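Local coordinates for OBG-type G domain-containing protein (Pyrococcus horikoshii, PDB 2E87), which probably acts as an Obg-type GTPase of the NOG1 family, binding GDP in its G domain, though its cellular role is unknown, at residues I313-L318 with D324-E329; G207-G212 with Y216-T221. One frame throughout, in Å; residues are numbered along the deposited sequence.

Interaction 1 (I313-L318 with D324-E329). With GDP (guanosine-5'-diphosphate), chain F.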
ATOM      1  N   ILE A 313      11.723   9.056 -30.645  1.00 49.25           N
ATOM      2  CA  ILE A 313      11.766  10.503 -30.692  1.00 47.17           C
ATOM      3  C   ILE A 313      13.166  10.934 -30.255  1.00 51.70           C
ATOM      4  O   ILE A 313      13.615  10.587 -29.159  1.00 55.51           O
ATOM      5  CB  ILE A 313      10.748  11.123 -29.723  1.00 47.03           C
ATOM      6  CG1 ILE A 313       9.332  10.695 -30.112  1.00 44.87           C
ATOM      7  CG2 ILE A 313      10.897  12.634 -29.710  1.00 39.48           C
ATOM      8  CD1 ILE A 313       8.256  11.200 -29.174  1.00 39.42           C
ATOM      9  N   LYS A 314      13.859  11.672 -31.116  1.00 50.02           N
ATOM     10  CA  LYS A 314      15.195  12.161 -30.797  1.00 52.83           C
ATOM     11  C   LYS A 314      15.064  13.399 -29.899  1.00 51.78           C
ATOM     12  O   LYS A 314      14.236  14.266 -30.162  1.00 57.67           O
ATOM     13  CB  LYS A 314      15.929  12.479 -32.102  1.00 51.03           C
ATOM     14  CG  LYS A 314      16.262  11.212 -32.885  1.00 62.33           C
ATOM     15  CD  LYS A 314      16.731  11.467 -34.322  1.00 74.23           C
ATOM     16  CE  LYS A 314      15.560  11.726 -35.285  1.00 79.31           C
ATOM     17  NZ  LYS A 314      16.006  11.893 -36.710  1.00 79.85           N
ATOM     18  N   ILE A 315      15.857  13.479 -28.833  1.00 49.36           N
ATOM     19  CA  ILE A 315      15.764  14.618 -27.909  1.00 45.93           C
ATOM     20  C   ILE A 315      17.052  14.939 -27.149  1.00 47.32           C
ATOM     21  O   ILE A 315      18.059  14.235 -27.247  1.00 51.00           O
ATOM     22  CB  ILE A 315      14.682  14.390 -26.793  1.00 44.98           C
ATOM     23  CG1 ILE A 315      15.238  13.463 -25.704  1.00 50.26           C
ATOM     24  CG2 ILE A 315      13.411  13.778 -27.375  1.00 48.30           C
ATOM     25  CD1 ILE A 315      14.382  13.370 -24.439  1.00 45.21           C
ATOM     26  N   SER A 316      16.989  16.016 -26.374  1.00 49.44           N
ATOM     27  CA  SER A 316      18.081  16.454 -25.513  1.00 49.83           C
ATOM     28  C   SER A 316      17.395  16.991 -24.269  1.00 49.67           C
ATOM     29  O   SER A 316      16.995  18.149 -24.219  1.00 51.01           O
ATOM     30  CB  SER A 316      18.911  17.559 -26.161  1.00 50.02           C
ATOM     31  OG  SER A 316      19.773  18.152 -25.199  1.00 48.95           O
ATOM     32  N   ALA A 317      17.235  16.127 -23.274  1.00 55.00           N
ATOM     33  CA  ALA A 317      16.577  16.502 -22.032  1.00 59.43           C
ATOM     34  C   ALA A 317      17.212  17.739 -21.400  1.00 59.40           C
ATOM     35  O   ALA A 317      16.519  18.572 -20.809  1.00 59.80           O
ATOM     36  CB  ALA A 317      16.615  15.325 -21.045  1.00 54.61           C
ATOM     37  N   LEU A 318      18.529  17.859 -21.534  1.00 60.79           N
ATOM     38  CA  LEU A 318      19.243  18.983 -20.948  1.00 64.78           C
ATOM     39  C   LEU A 318      18.920  20.315 -21.617  1.00 66.37           C
ATOM     40  O   LEU A 318      18.675  21.311 -20.939  1.00 66.53           O
ATOM     41  CB  LEU A 318      20.756  18.748 -21.004  1.00 63.84           C
ATOM     42  CG  LEU A 318      21.564  19.092 -19.744  1.00 66.71           C
ATOM     43  CD1 LEU A 318      23.044  18.961 -20.051  1.00 68.01           C
ATOM     44  CD2 LEU A 318      21.254  20.505 -19.274  1.00 64.43           C
ATOM     45  N   ASP A 324       9.074  18.956 -26.123  1.00 51.36           N
ATOM     46  CA  ASP A 324       7.699  19.210 -26.525  1.00 52.31           C
ATOM     47  C   ASP A 324       7.167  18.087 -27.412  1.00 48.78           C
ATOM     48  O   ASP A 324       5.969  17.822 -27.441  1.00 49.47           O
ATOM     49  CB  ASP A 324       7.604  20.570 -27.222  1.00 62.04           C
ATOM     50  CG  ASP A 324       8.011  21.717 -26.300  1.00 73.64           C
ATOM     51  OD1 ASP A 324       7.305  21.950 -25.289  1.00 79.17           O
ATOM     52  OD2 ASP A 324       9.040  22.377 -26.575  1.00 79.23           O
ATOM     53  N   LEU A 325       8.050  17.411 -28.133  1.00 46.33           N
ATOM     54  CA  LEU A 325       7.593  16.307 -28.963  1.00 44.06           C
ATOM     55  C   LEU A 325       7.185  15.165 -28.030  1.00 45.17           C
ATOM     56  O   LEU A 325       6.249  14.426 -28.322  1.00 44.04           O
ATOM     57  CB  LEU A 325       8.702  15.843 -29.901  1.00 41.50           C
ATOM     58  CG  LEU A 325       9.131  16.827 -31.000  1.00 50.54           C
ATOM     59  CD1 LEU A 325      10.319  16.256 -31.780  1.00 44.22           C
ATOM     60  CD2 LEU A 325       7.961  17.086 -31.939  1.00 43.83           C
ATOM     61  N   VAL A 326       7.887  15.029 -26.905  1.00 41.10           N
ATOM     62  CA  VAL A 326       7.577  13.969 -25.945  1.00 45.15           C
ATOM     63  C   VAL A 326       6.254  14.250 -25.230  1.00 42.95           C
ATOM     64  O   VAL A 326       5.388  13.371 -25.136  1.00 40.57           O
ATOM     65  CB  VAL A 326       8.699  13.814 -24.879  1.00 46.80           C
ATOM     66  CG1 VAL A 326       8.271  12.792 -23.830  1.00 39.38           C
ATOM     67  CG2 VAL A 326      10.018  13.381 -25.557  1.00 36.41           C
ATOM     68  N   LYS A 327       6.104  15.481 -24.745  1.00 43.23           N
ATOM     69  CA  LYS A 327       4.899  15.899 -24.040  1.00 47.20           C
ATOM     70  C   LYS A 327       3.715  15.676 -24.970  1.00 49.63           C
ATOM     71  O   LYS A 327       2.686  15.124 -24.579  1.00 50.53           O
ATOM     72  CB  LYS A 327       5.005  17.379 -23.682  1.00 47.56           C
ATOM     73  CG  LYS A 327       4.243  17.796 -22.455  1.00 53.00           C
ATOM     74  CD  LYS A 327       4.302  19.302 -22.285  1.00 60.48           C
ATOM     75  CE  LYS A 327       3.935  19.732 -20.874  1.00 66.55           C
ATOM     76  NZ  LYS A 327       5.051  19.449 -19.926  1.00 68.95           N
ATOM     77  N   GLU A 328       3.880  16.107 -26.213  1.00 49.94           N
ATOM     78  CA  GLU A 328       2.838  15.960 -27.216  1.00 52.83           C
ATOM     79  C   GLU A 328       2.449  14.499 -27.325  1.00 50.91           C
ATOM     80  O   GLU A 328       1.273  14.149 -27.253  1.00 51.40           O
ATOM     81  CB  GLU A 328       3.336  16.424 -28.590  1.00 60.61           C
ATOM     82  CG  GLU A 328       3.297  17.925 -28.876  1.00 72.58           C
ATOM     83  CD  GLU A 328       3.958  18.273 -30.223  1.00 80.76           C
ATOM     84  OE1 GLU A 328       3.623  17.630 -31.252  1.00 77.56           O
ATOM     85  OE2 GLU A 328       4.810  19.191 -30.249  1.00 81.31           O
ATOM     86  N   GLU A 329       3.453  13.649 -27.513  1.00 48.48           N
ATOM     87  CA  GLU A 329       3.218  12.221 -27.669  1.00 48.47           C
ATOM     88  C   GLU A 329       2.595  11.587 -26.417  1.00 47.91           C
ATOM     89  O   GLU A 329       1.816  10.634 -26.528  1.00 46.28           O
ATOM     90  CB  GLU A 329       4.530  11.519 -28.041  1.00 49.58           C
ATOM     91  CG  GLU A 329       4.388  10.042 -28.367  1.00 54.77           C
ATOM     92  CD  GLU A 329       3.366   9.778 -29.459  1.00 62.98           C
ATOM     93  OE1 GLU A 329       3.398  10.489 -30.489  1.00 67.34           O
ATOM     94  OE2 GLU A 329       2.538   8.856 -29.293  1.00 58.44           O
TER
HETATM   95  PB  GDP F 400      19.187   9.404 -14.595  1.00 34.29           P
HETATM   96  O1B GDP F 400      20.215   8.780 -13.672  1.00 35.50           O
HETATM   97  O2B GDP F 400      18.776   8.405 -15.801  1.00 38.01           O
HETATM   98  O3B GDP F 400      18.077  10.249 -13.962  1.00 40.28           O
HETATM   99  O3A GDP F 400      20.056  10.495 -15.367  1.00 38.10           O
HETATM  100  PA  GDP F 400      20.100  12.099 -15.165  1.00 49.44           P
HETATM  101  O1A GDP F 400      18.770  12.716 -15.426  1.00 35.94           O
HETATM  102  O2A GDP F 400      20.595  12.422 -13.657  1.00 43.14           O
HETATM  103  O5' GDP F 400      21.156  12.655 -16.242  1.00 49.60           O
HETATM  104  C5' GDP F 400      22.446  12.082 -15.956  1.00 49.26           C
HETATM  105  C4' GDP F 400      23.557  13.031 -16.443  1.00 50.05           C
HETATM  106  O4' GDP F 400      23.385  13.295 -17.887  1.00 45.67           O
HETATM  107  C3' GDP F 400      23.534  14.426 -15.815  1.00 50.55           C
HETATM  108  O3' GDP F 400      24.642  15.167 -15.298  1.00 52.83           O
HETATM  109  C2' GDP F 400      22.564  15.192 -16.735  1.00 50.41           C
HETATM  110  O2' GDP F 400      22.901  16.591 -16.651  1.00 51.86           O
HETATM  111  C1' GDP F 400      23.118  14.739 -18.070  1.00 51.49           C
HETATM  112  N9  GDP F 400      22.160  14.908 -19.173  1.00 55.30           N
HETATM  113  C8  GDP F 400      20.805  14.702 -19.144  1.00 58.10           C
HETATM  114  N7  GDP F 400      20.284  14.955 -20.316  1.00 57.03           N
HETATM  115  C5  GDP F 400      21.266  15.333 -21.170  1.00 55.60           C
HETATM  116  C6  GDP F 400      21.310  15.729 -22.554  1.00 53.62           C
HETATM  117  O6  GDP F 400      20.287  15.776 -23.230  1.00 48.85           O
HETATM  118  N1  GDP F 400      22.532  16.051 -23.100  1.00 57.49           N
HETATM  119  C2  GDP F 400      23.693  15.998 -22.335  1.00 57.60           C
HETATM  120  N2  GDP F 400      24.893  16.325 -22.905  1.00 61.75           N
HETATM  121  N3  GDP F 400      23.661  15.640 -21.059  1.00 56.93           N
HETATM  122  C4  GDP F 400      22.487  15.303 -20.444  1.00 58.50           C

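Interaction 2 (G207-G212 with Y216-T221)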
ATOM      1  N   GLY A 207       6.392  13.529 -10.535  1.00 38.93           N
ATOM      2  CA  GLY A 207       5.978  14.838 -10.981  1.00 41.42           C
ATOM      3  C   GLY A 207       4.618  14.798 -11.626  1.00 36.95           C
ATOM      4  O   GLY A 207       3.971  13.759 -11.694  1.00 38.59           O
ATOM      5  N   GLN A 208       4.202  15.948 -12.120  1.00 34.11           N
ATOM      6  CA  GLN A 208       2.917  16.090 -12.768  1.00 38.48           C
ATOM      7  C   GLN A 208       2.950  17.241 -13.744  1.00 36.95           C
ATOM      8  O   GLN A 208       3.616  18.241 -13.513  1.00 31.89           O
ATOM      9  CB  GLN A 208       1.830  16.398 -11.731  1.00 36.78           C
ATOM     10  CG  GLN A 208       0.975  15.231 -11.277  1.00 47.74           C
ATOM     11  CD  GLN A 208      -0.237  15.693 -10.459  1.00 57.00           C
ATOM     12  OE1 GLN A 208      -0.932  16.651 -10.829  1.00 53.13           O
ATOM     13  NE2 GLN A 208      -0.499  15.004  -9.347  1.00 58.13           N
ATOM     14  N   PHE A 209       2.250  17.089 -14.856  1.00 38.90           N
ATOM     15  CA  PHE A 209       2.135  18.195 -15.780  1.00 46.64           C
ATOM     16  C   PHE A 209       0.678  18.212 -16.208  1.00 45.87           C
ATOM     17  O   PHE A 209       0.052  17.167 -16.377  1.00 38.70           O
ATOM     18  CB  PHE A 209       3.126  18.081 -16.948  1.00 50.62           C
ATOM     19  CG  PHE A 209       2.727  17.139 -18.020  1.00 46.36           C
ATOM     20  CD1 PHE A 209       1.765  17.493 -18.947  1.00 43.83           C
ATOM     21  CD2 PHE A 209       3.380  15.928 -18.161  1.00 51.04           C
ATOM     22  CE1 PHE A 209       1.463  16.658 -20.002  1.00 46.38           C
ATOM     23  CE2 PHE A 209       3.085  15.085 -19.215  1.00 48.72           C
ATOM     24  CZ  PHE A 209       2.122  15.454 -20.139  1.00 46.44           C
ATOM     25  N   GLU A 210       0.128  19.410 -16.324  1.00 47.18           N
ATOM     26  CA  GLU A 210      -1.264  19.552 -16.676  1.00 45.50           C
ATOM     27  C   GLU A 210      -1.460  19.974 -18.120  1.00 45.40           C
ATOM     28  O   GLU A 210      -0.700  20.773 -18.649  1.00 52.55           O
ATOM     29  CB  GLU A 210      -1.901  20.566 -15.723  1.00 51.15           C
ATOM     30  CG  GLU A 210      -3.420  20.713 -15.832  1.00 63.61           C
ATOM     31  CD  GLU A 210      -4.014  21.548 -14.693  1.00 71.01           C
ATOM     32  OE1 GLU A 210      -3.592  22.715 -14.509  1.00 71.93           O
ATOM     33  OE2 GLU A 210      -4.908  21.036 -13.981  1.00 79.21           O
ATOM     34  N   ASP A 211      -2.452  19.390 -18.774  1.00 42.38           N
ATOM     35  CA  ASP A 211      -2.787  19.766 -20.134  1.00 40.77           C
ATOM     36  C   ASP A 211      -4.296  19.933 -20.133  1.00 41.66           C
ATOM     37  O   ASP A 211      -5.036  18.967 -19.939  1.00 38.96           O
ATOM     38  CB  ASP A 211      -2.402  18.701 -21.153  1.00 42.51           C
ATOM     39  CG  ASP A 211      -2.710  19.141 -22.567  1.00 44.02           C
ATOM     40  OD1 ASP A 211      -2.164  20.192 -22.974  1.00 45.56           O
ATOM     41  OD2 ASP A 211      -3.501  18.460 -23.260  1.00 45.56           O
ATOM     42  N   GLY A 212      -4.750  21.159 -20.376  1.00 41.41           N
ATOM     43  CA  GLY A 212      -6.173  21.421 -20.330  1.00 38.33           C
ATOM     44  C   GLY A 212      -6.475  21.338 -18.843  1.00 41.78           C
ATOM     45  O   GLY A 212      -5.824  22.011 -18.041  1.00 38.74           O
ATOM     46  N   TYR A 216      -1.295  14.587 -15.661  1.00 36.46           N
ATOM     47  CA  TYR A 216      -0.526  13.405 -16.032  1.00 36.57           C
ATOM     48  C   TYR A 216       0.588  13.235 -15.031  1.00 35.86           C
ATOM     49  O   TYR A 216       1.342  14.169 -14.767  1.00 43.06           O
ATOM     50  CB  TYR A 216       0.070  13.543 -17.426  1.00 37.26           C
ATOM     51  CG  TYR A 216      -0.971  13.635 -18.495  1.00 45.33           C
ATOM     52  CD1 TYR A 216      -1.523  14.860 -18.842  1.00 42.64           C
ATOM     53  CD2 TYR A 216      -1.450  12.491 -19.129  1.00 43.69           C
ATOM     54  CE1 TYR A 216      -2.528  14.946 -19.790  1.00 38.22           C
ATOM     55  CE2 TYR A 216      -2.454  12.570 -20.075  1.00 44.59           C
ATOM     56  CZ  TYR A 216      -2.990  13.808 -20.400  1.00 42.39           C
ATOM     57  OH  TYR A 216      -4.002  13.912 -21.328  1.00 45.55           O
ATOM     58  N   GLN A 217       0.682  12.047 -14.455  1.00 33.54           N
ATOM     59  CA  GLN A 217       1.722  11.783 -13.480  1.00 28.87           C
ATOM     60  C   GLN A 217       2.994  11.227 -14.162  1.00 29.59           C
ATOM     61  O   GLN A 217       2.915  10.387 -15.053  1.00 28.46           O
ATOM     62  CB  GLN A 217       1.202  10.793 -12.434  1.00 35.11           C
ATOM     63  CG  GLN A 217       2.114  10.653 -11.236  1.00 30.60           C
ATOM     64  CD  GLN A 217       1.547   9.742 -10.174  1.00 32.99           C
ATOM     65  OE1 GLN A 217       1.256   8.566 -10.425  1.00 34.14           O
ATOM     66  NE2 GLN A 217       1.387  10.277  -8.971  1.00 32.47           N
ATOM     67  N   ILE A 218       4.157  11.706 -13.734  1.00 28.39           N
ATOM     68  CA  ILE A 218       5.431  11.254 -14.291  1.00 28.10           C
ATOM     69  C   ILE A 218       6.343  10.753 -13.166  1.00 31.70           C
ATOM     70  O   ILE A 218       6.542  11.451 -12.177  1.00 27.56           O
ATOM     71  CB  ILE A 218       6.208  12.405 -15.004  1.00 29.39           C
ATOM     72  CG1 ILE A 218       5.266  13.279 -15.851  1.00 30.65           C
ATOM     73  CG2 ILE A 218       7.292  11.812 -15.885  1.00 26.94           C
ATOM     74  CD1 ILE A 218       4.596  12.557 -17.003  1.00 34.45           C
ATOM     75  N   ILE A 219       6.888   9.547 -13.313  1.00 33.52           N
ATOM     76  CA  ILE A 219       7.819   9.010 -12.317  1.00 35.59           C
ATOM     77  C   ILE A 219       9.021   8.397 -13.014  1.00 32.57           C
ATOM     78  O   ILE A 219       8.927   7.950 -14.153  1.00 32.07           O
ATOM     79  CB  ILE A 219       7.198   7.894 -11.433  1.00 36.19           C
ATOM     80  CG1 ILE A 219       6.906   6.657 -12.274  1.00 36.50           C
ATOM     81  CG2 ILE A 219       5.928   8.380 -10.778  1.00 35.96           C
ATOM     82  CD1 ILE A 219       6.455   5.460 -11.457  1.00 39.20           C
ATOM     83  N   ASP A 220      10.169   8.414 -12.347  1.00 31.63           N
ATOM     84  CA  ASP A 220      11.345   7.762 -12.921  1.00 36.48           C
ATOM     85  C   ASP A 220      11.607   6.513 -12.081  1.00 37.77           C
ATOM     86  O   ASP A 220      11.017   6.338 -11.005  1.00 28.15           O
ATOM     87  CB  ASP A 220      12.572   8.687 -12.978  1.00 35.44           C
ATOM     88  CG  ASP A 220      12.971   9.244 -11.636  1.00 37.18           C
ATOM     89  OD1 ASP A 220      12.295   8.981 -10.616  1.00 39.99           O
ATOM     90  OD2 ASP A 220      13.986   9.967 -11.618  1.00 38.62           O
ATOM     91  N   THR A 221      12.482   5.640 -12.555  1.00 38.03           N
ATOM     92  CA  THR A 221      12.689   4.393 -11.851  1.00 35.69           C
ATOM     93  C   THR A 221      14.097   4.043 -11.400  1.00 36.42           C
ATOM     94  O   THR A 221      14.522   2.892 -11.515  1.00 36.88           O
ATOM     95  CB  THR A 221      12.150   3.265 -12.717  1.00 37.76           C
ATOM     96  OG1 THR A 221      12.809   3.285 -13.987  1.00 30.64           O
ATOM     97  CG2 THR A 221      10.654   3.446 -12.937  1.00 39.27           C
TER

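Interaction 1 (I313-L318 with D324-E329)
I313 rests on one side of helix 323-350 and, with I315, carries all the packing between 313-318 and 324-329, which is purely apolar and without a hydrogen bond across it. The two branches of I313 divide the helix surface between them. CG2 meets L325 CB at 3.9 Å, while CG1 runs out fully extended (chi2 177°) and sets CD1 against E329 CB, also at 3.9 Å and close to the carbonyl of L325. One helical turn, from L325 to E329, is thus spanned by a single side chain. Of E329 it is CB and, slightly farther off, CG that meet I313 CD1, the two side chains meeting at a slant. Deeper in, the CG2 methyl of I315 meets CG2 of V326 at 3.9 Å, the two side chains crossing at about a right angle. Both residues also pack on V286 of strand 283-287, whereas L325 lies at the exposed margin.

The polar contacts begin where strand 313-314 gives way to loop, and they go to GDP rather than to the helix. The guanine O6 accepts the backbone N-H of L318 (3.2 Å, 175° at the hydrogen). The OG of S316 is 3.1 Å from the same O6, but another acceptor lies within reach of its proton, so this bond is not settled. L318 also lays its side chain over the base, with CB 3.4 Å from C6 and CD1 near N3. N288 accepts a hydrogen bond from the A317 amide, and D291 binds the nucleotide as well.

The S316-A317-L318 turn matches the SA(L/K) motif of P-loop GTPases, the loop that reads guanine through O6; it follows the edge strand of the sheet, against which the C-terminal helix of the G domain packs.

Interaction 2 (G207-G212 with Y216-T221)
F209 and Y216 face each other as a hydrogen-bonded antiparallel pair, and their rings make the densest part of this contact. The planes are nearly parallel, 22° apart, yet slid so far that they barely overlap, with centroids 5.1 Å from one another. What covers the phenylalanine face is instead Y216 CB, a CH-pi contact 4.0 Å from the ring centroid. I218 CD1 comes in at the edge of the same ring, 3.7 Å from F209 CE2. Chi1 of F209, 79°, places its ring between its own backbone N and carbonyl, from where it leans toward the neighbouring strand.

Four backbone bonds tie the strands, two at the F209-Y216 pair and two at G207-I218. The bond from G207 N to I218 O is 2.7 Å and nearly straight; its return partner, I218 N, approaches G207 O from well above the carbonyl plane.

The face that carries Q208 and Q217 has less side-chain contact across the strands: Q208 is partly exposed and sets CB and CG near Y216 O, while the buried Q217 touches G207 O with its CG. Toward the turn, contact thins to D211 CB against Y216 CE1 at 4.0 Å.

On the packed face, helix 323-350 covers F209 and Y216 through I330 and L334, and helix 180-187 reaches I218 through L184, while strand 169-173 continues the sheet beyond 214-220.

Both contacts meet along helix 323-350. Interaction 1 packs one of its early turns against strand 313-314, an outermost strand of the sheet, and interaction 2 presents F209 and Y216 to later turns from the hairpin on the other side of strand 169-173. K327 joins them directly, its side chain making a cation-pi contact with F209. Interaction 2 is the more buried and is built on backbone hydrogen bonds and aromatic packing within the sheet; interaction 1 is smaller, partly open, and joins helix to strand by aliphatic contacts alone. Of the four segments only 313-318 touches GDP, whereas the side chain of I218 in interaction 2 is about 11 Å from the nucleotide.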